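Local coordinates for galactose mutarotase related enzyme (Lactobacillus acidophilus, PDB 3DCD), which probably binds carbohydrate and may act as an isomerase of the aldose 1-epimerase (galactose mutarotase) family, though its own activity is not established, at residues N228-D233 / S288-S293; V237-Q242 / V250-W255. One frame throughout, in Å; residues are numbered along the deposited sequence.

Overall arrangement
Two antiparallel strand pairs from two different sheets face each other, their centres about 13 Å apart. Interaction 1 joins strands 226-232 and 282-292 in the middle of a large antiparallel sheet and is partly buried: one face, bearing Val229 and Met289, turns inward, while the other carries Trp230, Thr290 and a hydrogen bond from Arg232 to Ser288. Interaction 2, a hairpin of strands 236-240 and 249-256 in the second sheet, is buried and mixes aliphatic, aromatic, sulfur and carboxylate groups. The sheets meet directly where Val229 CB lies 4.0 Å from Ile252 CG2 and where Pro254 packs on Val229 and Thr231. Strand 226-232 of interaction 1 immediately precedes strand 236-240 of interaction 2.

Interaction 1: residues N228-D233 / S288-S293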
ATOM      1  N   ASN A 228       9.204  -1.201   9.975  1.00 17.70           N
ATOM      2  CA  ASN A 228       9.999  -1.541   8.799  1.00 18.61           C
ATOM      3  C   ASN A 228       9.156  -2.191   7.717  1.00 17.80           C
ATOM      4  O   ASN A 228       8.387  -3.113   8.010  1.00 18.31           O
ATOM      5  CB  ASN A 228      11.141  -2.443   9.213  1.00 20.33           C
ATOM      6  CG  ASN A 228      12.315  -2.306   8.311  1.00 26.08           C
ATOM      7  OD1 ASN A 228      12.293  -2.755   7.156  1.00 32.50           O
ATOM      8  ND2 ASN A 228      13.354  -1.656   8.813  1.00 31.62           N
ATOM      9  N   VAL A 229       9.245  -1.682   6.480  1.00 16.57           N
ATOM     10  CA  VAL A 229       8.478  -2.244   5.378  1.00 16.42           C
ATOM     11  C   VAL A 229       9.448  -2.798   4.333  1.00 17.47           C
ATOM     12  O   VAL A 229      10.213  -2.044   3.727  1.00 16.68           O
ATOM     13  CB  VAL A 229       7.536  -1.195   4.716  1.00 16.14           C
ATOM     14  CG1 VAL A 229       6.748  -1.822   3.589  1.00 13.95           C
ATOM     15  CG2 VAL A 229       6.551  -0.622   5.760  1.00 16.72           C
ATOM     16  N   TRP A 230       9.407  -4.113   4.147  1.00 17.88           N
ATOM     17  CA  TRP A 230      10.234  -4.778   3.141  1.00 19.10           C
ATOM     18  C   TRP A 230       9.358  -4.898   1.885  1.00 17.39           C
ATOM     19  O   TRP A 230       8.299  -5.552   1.905  1.00 16.54           O
ATOM     20  CB  TRP A 230      10.648  -6.160   3.644  1.00 21.39           C
ATOM     21  CG  TRP A 230      11.320  -6.121   5.001  1.00 26.61           C
ATOM     22  CD1 TRP A 230      10.738  -5.788   6.211  1.00 28.82           C
ATOM     23  CD2 TRP A 230      12.682  -6.434   5.293  1.00 29.82           C
ATOM     24  NE1 TRP A 230      11.665  -5.857   7.220  1.00 30.36           N
ATOM     25  CE2 TRP A 230      12.864  -6.261   6.693  1.00 30.03           C
ATOM     26  CE3 TRP A 230      13.770  -6.849   4.516  1.00 31.27           C
ATOM     27  CZ2 TRP A 230      14.093  -6.484   7.325  1.00 29.79           C
ATOM     28  CZ3 TRP A 230      15.001  -7.070   5.146  1.00 29.50           C
ATOM     29  CH2 TRP A 230      15.150  -6.893   6.540  1.00 29.24           C
ATOM     30  N   THR A 231       9.788  -4.262   0.794  1.00 17.32           N
ATOM     31  CA  THR A 231       8.927  -4.115  -0.392  1.00 17.24           C
ATOM     32  C   THR A 231       9.163  -5.209  -1.422  1.00 17.24           C
ATOM     33  O   THR A 231       8.582  -5.176  -2.515  1.00 17.65           O
ATOM     34  CB  THR A 231       9.133  -2.748  -1.060  1.00 17.63           C
ATOM     35  OG1 THR A 231      10.524  -2.591  -1.368  1.00 17.59           O
ATOM     36  CG2 THR A 231       8.688  -1.591  -0.111  1.00 18.90           C
ATOM     37  N   ARG A 232      10.023  -6.171  -1.074  1.00 17.79           N
ATOM     38  CA  ARG A 232      10.336  -7.295  -1.957  1.00 17.44           C
ATOM     39  C   ARG A 232      10.630  -6.767  -3.373  1.00 17.98           C
ATOM     40  O   ARG A 232      11.484  -5.886  -3.536  1.00 18.77           O
ATOM     41  CB  ARG A 232       9.193  -8.317  -1.920  1.00 17.73           C
ATOM     42  CG  ARG A 232       8.903  -8.836  -0.491  1.00 17.51           C
ATOM     43  CD  ARG A 232       7.916 -10.011  -0.503  1.00 17.98           C
ATOM     44  NE  ARG A 232       7.278 -10.206   0.801  1.00 16.05           N
ATOM     45  CZ  ARG A 232       6.113 -10.822   0.968  1.00 18.52           C
ATOM     46  NH1 ARG A 232       5.458 -11.312  -0.075  1.00 18.38           N
ATOM     47  NH2 ARG A 232       5.599 -10.959   2.173  1.00 17.18           N
ATOM     48  N   ASP A 233       9.924  -7.264  -4.383  1.00 17.55           N
ATOM     49  CA  ASP A 233      10.215  -6.868  -5.756  1.00 17.91           C
ATOM     50  C   ASP A 233       9.354  -5.720  -6.288  1.00 17.12           C
ATOM     51  O   ASP A 233       9.252  -5.534  -7.511  1.00 16.81           O
ATOM     52  CB  ASP A 233      10.132  -8.077  -6.695  1.00 18.47           C
ATOM     53  CG  ASP A 233       8.737  -8.724  -6.736  1.00 21.86           C
ATOM     54  OD1 ASP A 233       7.796  -8.325  -5.990  1.00 22.02           O
ATOM     55  OD2 ASP A 233       8.587  -9.662  -7.543  1.00 24.42           O
ATOM     56  N   SER A 288       6.251  -7.065   3.539  1.00 16.52           N
ATOM     57  CA  SER A 288       6.269  -7.468   4.933  1.00 17.31           C
ATOM     58  C   SER A 288       6.514  -6.270   5.835  1.00 17.94           C
ATOM     59  O   SER A 288       7.246  -5.354   5.466  1.00 18.04           O
ATOM     60  CB  SER A 288       7.348  -8.512   5.175  1.00 16.68           C
ATOM     61  OG  SER A 288       7.117  -9.617   4.323  1.00 17.18           O
HETATM   62  N   MSE A 289       5.911  -6.297   7.020  1.00 18.04           N
HETATM   63  CA  MSE A 289       6.010  -5.172   7.940  1.00 19.80           C
HETATM   64  C   MSE A 289       6.432  -5.715   9.287  1.00 18.46           C
HETATM   65  O   MSE A 289       5.872  -6.708   9.743  1.00 17.95           O
HETATM   66  CB  MSE A 289       4.651  -4.478   8.082  1.00 18.94           C
HETATM   67  CG  MSE A 289       4.153  -3.722   6.840  1.00 20.47           C
HETATM   68 SE   MSE A 289       2.217  -3.450   6.856  1.00 29.50          SE
HETATM   69  CE  MSE A 289       1.699  -5.319   6.453  1.00 21.84           C
ATOM     70  N   THR A 290       7.413  -5.072   9.923  1.00 17.56           N
ATOM     71  CA  THR A 290       7.731  -5.372  11.324  1.00 17.27           C
ATOM     72  C   THR A 290       7.457  -4.132  12.189  1.00 16.90           C
ATOM     73  O   THR A 290       7.618  -2.997  11.731  1.00 17.11           O
ATOM     74  CB  THR A 290       9.184  -5.840  11.524  1.00 18.20           C
ATOM     75  OG1 THR A 290      10.083  -4.753  11.246  1.00 20.08           O
ATOM     76  CG2 THR A 290       9.498  -7.000  10.581  1.00 16.27           C
ATOM     77  N   TYR A 291       7.033  -4.363  13.422  1.00 15.92           N
ATOM     78  CA  TYR A 291       6.649  -3.283  14.318  1.00 16.11           C
ATOM     79  C   TYR A 291       7.407  -3.332  15.635  1.00 15.40           C
ATOM     80  O   TYR A 291       7.539  -4.400  16.237  1.00 15.19           O
ATOM     81  CB  TYR A 291       5.158  -3.374  14.625  1.00 16.55           C
ATOM     82  CG  TYR A 291       4.291  -3.597  13.402  1.00 17.17           C
ATOM     83  CD1 TYR A 291       3.764  -2.520  12.695  1.00 18.27           C
ATOM     84  CD2 TYR A 291       4.015  -4.881  12.954  1.00 17.81           C
ATOM     85  CE1 TYR A 291       2.962  -2.719  11.548  1.00 20.00           C
ATOM     86  CE2 TYR A 291       3.220  -5.093  11.818  1.00 20.40           C
ATOM     87  CZ  TYR A 291       2.699  -4.009  11.129  1.00 19.39           C
ATOM     88  OH  TYR A 291       1.910  -4.232  10.027  1.00 22.13           O
ATOM     89  N   HIS A 292       7.871  -2.171  16.081  1.00 14.08           N
ATOM     90  CA  HIS A 292       8.478  -2.035  17.403  1.00 14.00           C
ATOM     91  C   HIS A 292       7.924  -0.795  18.094  1.00 13.58           C
ATOM     92  O   HIS A 292       7.873   0.295  17.494  1.00 13.19           O
ATOM     93  CB  HIS A 292      10.002  -1.978  17.342  1.00 13.94           C
ATOM     94  CG  HIS A 292      10.652  -2.254  18.666  1.00 13.98           C
ATOM     95  ND1 HIS A 292      10.596  -1.367  19.724  1.00 13.35           N
ATOM     96  CD2 HIS A 292      11.335  -3.333  19.111  1.00 11.34           C
ATOM     97  CE1 HIS A 292      11.229  -1.890  20.762  1.00 14.89           C
ATOM     98  NE2 HIS A 292      11.697  -3.078  20.409  1.00 12.81           N
ATOM     99  N   SER A 293       7.492  -0.992  19.345  1.00 12.97           N
ATOM    100  CA  SER A 293       6.927   0.057  20.176  1.00 12.84           C
ATOM    101  C   SER A 293       7.939   1.130  20.573  1.00 12.32           C
ATOM    102  O   SER A 293       9.139   0.954  20.440  1.00 11.90           O
ATOM    103  CB  SER A 293       6.334  -0.564  21.443  1.00 12.55           C
ATOM    104  OG  SER A 293       5.287  -1.476  21.108  1.00 15.21           O
TER
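Ser288 meets Trp230 and Arg232 where strand 282-292 pairs antiparallel with strand 226-232, two central neighbours in the large sheet of the galactose mutarotase-like beta-sandwich; their axes run at 167° and approach to 4.7 Å. Two backbone bonds tie Ser288 to Trp230, the shorter from Trp230 N to Ser288 O at 2.8 Å. That carbonyl oxygen also lies at the edge of the indole, in its plane. With OG anti to the carbonyl carbon (chi1 -57°), the hydroxyl sits beside the backbone N and accepts a bond from Arg232 NH2 at 3.0 Å. The N-H...O angle is 170° and OG lies in the guanidinium plane, so the arginine presents its edge; its NH2 also makes a long, weak ion pair with Glu123 on strand 121-130.

Met289, a selenomethionine, turns to the inward face alongside Val229, their side chains pointing the same way with Met289 CG 4.1 Å from Val229 CG2. Both touch Phe146 of the opposing sheet. Met289 CA lies 3.1 Å from Asn228 O, a CA-H...O contact.

Thr290 closes the register in a hydrogen-bonded pair with Asn228, each backbone N donating to the other's O. On the same face as Trp230, its methyl CG2 approaches the indole NE1 at 4.2 Å, whereas its OG1 rests 3.3 Å from Asn228 CB.

Interaction 2: residues V237-Q242 / V250-W255; sequences VGIWSQ and VCIEPW
Trp240 carries its CG anti to the backbone N (chi1 172°), and Cys251 holds SG anti to its carbonyl carbon (chi1 -62°); together these torsions bring the sulfur to the indole. SG approaches the rim of the six-membered ring, 3.7 Å from Trp240 CE3, and lies 88° off the ring normal, which makes this an edge-on sulfur-aromatic contact. Glu253 extends beyond CG on the same face and crosses the tryptophan, its carboxylate plane nearly perpendicular to the indole and its OE2 3.3 Å from Trp240 CB. The rings of Trp240 and Trp42 meet edge-to-face. A leucine in place of Trp240 would probably leave Cys251 SG without the CE3/CZ3 edge it rests on and Trp42 without its aromatic partner.

These groups sit on an antiparallel beta-hairpin, strands 236-240 and 249-256, in the second sheet of the galactose mutarotase-like sandwich. Gly238 pairs with Glu253 and Trp240 with Cys251, each through two backbone bonds; the Cys251 N to Trp240 O bond, 2.7 Å long, is nearly straight.

Beside Gly238 the Trp255 ring lies face-on: Gly238 CA is 4.2 Å from the centroid of its six-membered ring and close to the normal, a CH-pi contact, so the indole packs directly over the glycine's CA. The same indole directs NE1 in its own plane to Glu253 OE1, a weak bond, while Glu253 also touches His143 of strand 136-147.

The opposite face is aliphatic. Ile239 and Ile252 lie side by side, and Ile239 CG2 meets Val250 CG2 at 3.8 Å. Farther along, Val237 CG2 touches Ile252 CG2 at 3.9 Å, and Ile252 reaches Val216 and Leu218 of the facing sheet.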
ATOM      1  N   VAL A 237       7.682   2.558  -4.663  1.00 14.69           N
ATOM      2  CA  VAL A 237       7.048   2.770  -3.357  1.00 15.48           C
ATOM      3  C   VAL A 237       6.561   4.216  -3.275  1.00 16.77           C
ATOM      4  O   VAL A 237       7.265   5.149  -3.696  1.00 18.00           O
ATOM      5  CB  VAL A 237       8.006   2.400  -2.172  1.00 14.74           C
ATOM      6  CG1 VAL A 237       9.246   3.306  -2.140  1.00 15.16           C
ATOM      7  CG2 VAL A 237       7.271   2.477  -0.801  1.00 14.49           C
ATOM      8  N   GLY A 238       5.351   4.410  -2.764  1.00 16.92           N
ATOM      9  CA  GLY A 238       4.883   5.772  -2.505  1.00 16.92           C
ATOM     10  C   GLY A 238       4.899   6.066  -1.018  1.00 16.73           C
ATOM     11  O   GLY A 238       4.545   5.207  -0.205  1.00 17.01           O
ATOM     12  N   ILE A 239       5.321   7.277  -0.666  1.00 16.42           N
ATOM     13  CA  ILE A 239       5.260   7.769   0.715  1.00 15.86           C
ATOM     14  C   ILE A 239       4.290   8.949   0.709  1.00 15.46           C
ATOM     15  O   ILE A 239       4.458   9.878  -0.093  1.00 14.75           O
ATOM     16  CB  ILE A 239       6.651   8.273   1.262  1.00 15.64           C
ATOM     17  CG1 ILE A 239       7.837   7.373   0.842  1.00 16.90           C
ATOM     18  CG2 ILE A 239       6.589   8.479   2.802  1.00 14.81           C
ATOM     19  CD1 ILE A 239       7.795   5.930   1.347  1.00 19.35           C
ATOM     20  N   TRP A 240       3.300   8.939   1.608  1.00 14.86           N
ATOM     21  CA  TRP A 240       2.251   9.947   1.557  1.00 15.18           C
ATOM     22  C   TRP A 240       1.637  10.196   2.936  1.00 14.89           C
ATOM     23  O   TRP A 240       1.501   9.280   3.742  1.00 15.02           O
ATOM     24  CB  TRP A 240       1.146   9.493   0.572  1.00 15.23           C
ATOM     25  CG  TRP A 240      -0.129  10.341   0.550  1.00 14.27           C
ATOM     26  CD1 TRP A 240      -0.352  11.496  -0.162  1.00 16.18           C
ATOM     27  CD2 TRP A 240      -1.334  10.084   1.278  1.00 15.89           C
ATOM     28  NE1 TRP A 240      -1.637  11.965   0.076  1.00 15.71           N
ATOM     29  CE2 TRP A 240      -2.258  11.113   0.953  1.00 16.63           C
ATOM     30  CE3 TRP A 240      -1.730   9.073   2.167  1.00 15.51           C
ATOM     31  CZ2 TRP A 240      -3.538  11.171   1.504  1.00 15.58           C
ATOM     32  CZ3 TRP A 240      -3.018   9.130   2.713  1.00 16.44           C
ATOM     33  CH2 TRP A 240      -3.903  10.170   2.372  1.00 15.79           C
ATOM     34  N   SER A 241       1.257  11.440   3.185  1.00 14.67           N
ATOM     35  CA  SER A 241       0.309  11.732   4.263  1.00 15.44           C
ATOM     36  C   SER A 241      -0.614  12.859   3.773  1.00 15.65           C
ATOM     37  O   SER A 241      -0.317  13.499   2.753  1.00 16.13           O
ATOM     38  CB  SER A 241       1.054  12.102   5.542  1.00 14.90           C
ATOM     39  OG  SER A 241       0.166  12.140   6.659  1.00 15.87           O
ATOM     40  N   GLN A 242      -1.720  13.093   4.482  1.00 15.35           N
ATOM     41  CA  GLN A 242      -2.754  14.032   4.000  1.00 15.77           C
ATOM     42  C   GLN A 242      -2.232  15.461   4.004  1.00 16.20           C
ATOM     43  O   GLN A 242      -1.375  15.824   4.819  1.00 15.73           O
ATOM     44  CB  GLN A 242      -4.043  13.915   4.840  1.00 15.13           C
ATOM     45  CG  GLN A 242      -5.285  14.621   4.251  1.00 15.38           C
ATOM     46  CD  GLN A 242      -5.592  14.160   2.840  1.00 14.07           C
ATOM     47  OE1 GLN A 242      -4.998  14.635   1.884  1.00 16.25           O
ATOM     48  NE2 GLN A 242      -6.498  13.212   2.714  1.00 15.66           N
ATOM     49  N   VAL A 250       1.777   8.406   8.541  1.00 14.57           N
ATOM     50  CA  VAL A 250       2.369   8.401   7.209  1.00 14.00           C
ATOM     51  C   VAL A 250       2.046   7.053   6.591  1.00 14.55           C
ATOM     52  O   VAL A 250       1.989   6.044   7.314  1.00 13.74           O
ATOM     53  CB  VAL A 250       3.904   8.680   7.266  1.00 14.66           C
ATOM     54  CG1 VAL A 250       4.684   7.502   7.893  1.00 14.75           C
ATOM     55  CG2 VAL A 250       4.452   9.037   5.848  1.00 15.44           C
ATOM     56  N   CYS A 251       1.831   7.026   5.274  1.00 14.34           N
ATOM     57  CA  CYS A 251       1.668   5.754   4.570  1.00 15.34           C
ATOM     58  C   CYS A 251       2.942   5.424   3.798  1.00 15.15           C
ATOM     59  O   CYS A 251       3.584   6.315   3.211  1.00 15.46           O
ATOM     60  CB  CYS A 251       0.505   5.816   3.563  1.00 15.80           C
ATOM     61  SG  CYS A 251      -1.133   6.120   4.270  1.00 16.33           S
ATOM     62  N   ILE A 252       3.292   4.142   3.799  1.00 15.58           N
ATOM     63  CA  ILE A 252       4.408   3.600   2.993  1.00 15.39           C
ATOM     64  C   ILE A 252       3.747   2.562   2.110  1.00 15.81           C
ATOM     65  O   ILE A 252       3.221   1.562   2.605  1.00 16.13           O
ATOM     66  CB  ILE A 252       5.503   2.977   3.890  1.00 15.69           C
ATOM     67  CG1 ILE A 252       6.073   4.053   4.830  1.00 15.91           C
ATOM     68  CG2 ILE A 252       6.612   2.322   3.025  1.00 14.85           C
ATOM     69  CD1 ILE A 252       7.043   3.532   5.892  1.00 16.29           C
ATOM     70  N   GLU A 253       3.718   2.832   0.806  1.00 15.81           N
ATOM     71  CA  GLU A 253       2.864   2.100  -0.129  1.00 16.34           C
ATOM     72  C   GLU A 253       3.672   1.330  -1.204  1.00 15.83           C
ATOM     73  O   GLU A 253       4.056   1.918  -2.216  1.00 15.46           O
ATOM     74  CB  GLU A 253       1.915   3.073  -0.840  1.00 15.66           C
ATOM     75  CG  GLU A 253       1.258   4.152   0.050  1.00 16.11           C
ATOM     76  CD  GLU A 253       0.510   5.207  -0.773  1.00 18.42           C
ATOM     77  OE1 GLU A 253       0.013   4.894  -1.887  1.00 19.32           O
ATOM     78  OE2 GLU A 253       0.384   6.349  -0.286  1.00 19.99           O
ATOM     79  N   PRO A 254       3.898   0.019  -1.005  1.00 15.60           N
ATOM     80  CA  PRO A 254       4.588  -0.755  -2.060  1.00 15.08           C
ATOM     81  C   PRO A 254       3.631  -0.992  -3.223  1.00 14.40           C
ATOM     82  O   PRO A 254       2.495  -1.412  -3.016  1.00 13.67           O
ATOM     83  CB  PRO A 254       4.947  -2.083  -1.348  1.00 15.08           C
ATOM     84  CG  PRO A 254       4.733  -1.808   0.150  1.00 16.31           C
ATOM     85  CD  PRO A 254       3.574  -0.824   0.150  1.00 15.73           C
ATOM     86  N   TRP A 255       4.089  -0.704  -4.437  1.00 15.12           N
ATOM     87  CA  TRP A 255       3.244  -0.678  -5.615  1.00 15.22           C
ATOM     88  C   TRP A 255       3.815  -1.554  -6.719  1.00 15.75           C
ATOM     89  O   TRP A 255       5.002  -1.436  -7.057  1.00 15.94           O
ATOM     90  CB  TRP A 255       3.177   0.740  -6.203  1.00 15.42           C
ATOM     91  CG  TRP A 255       2.442   1.805  -5.421  1.00 15.69           C
ATOM     92  CD1 TRP A 255       1.533   1.645  -4.399  1.00 17.53           C
ATOM     93  CD2 TRP A 255       2.530   3.208  -5.671  1.00 15.62           C
ATOM     94  NE1 TRP A 255       1.064   2.901  -3.981  1.00 16.66           N
ATOM     95  CE2 TRP A 255       1.672   3.865  -4.748  1.00 16.53           C
ATOM     96  CE3 TRP A 255       3.262   3.981  -6.599  1.00 16.62           C
ATOM     97  CZ2 TRP A 255       1.536   5.259  -4.717  1.00 15.60           C
ATOM     98  CZ3 TRP A 255       3.120   5.373  -6.566  1.00 17.34           C
ATOM     99  CH2 TRP A 255       2.257   5.993  -5.634  1.00 16.77           C
TER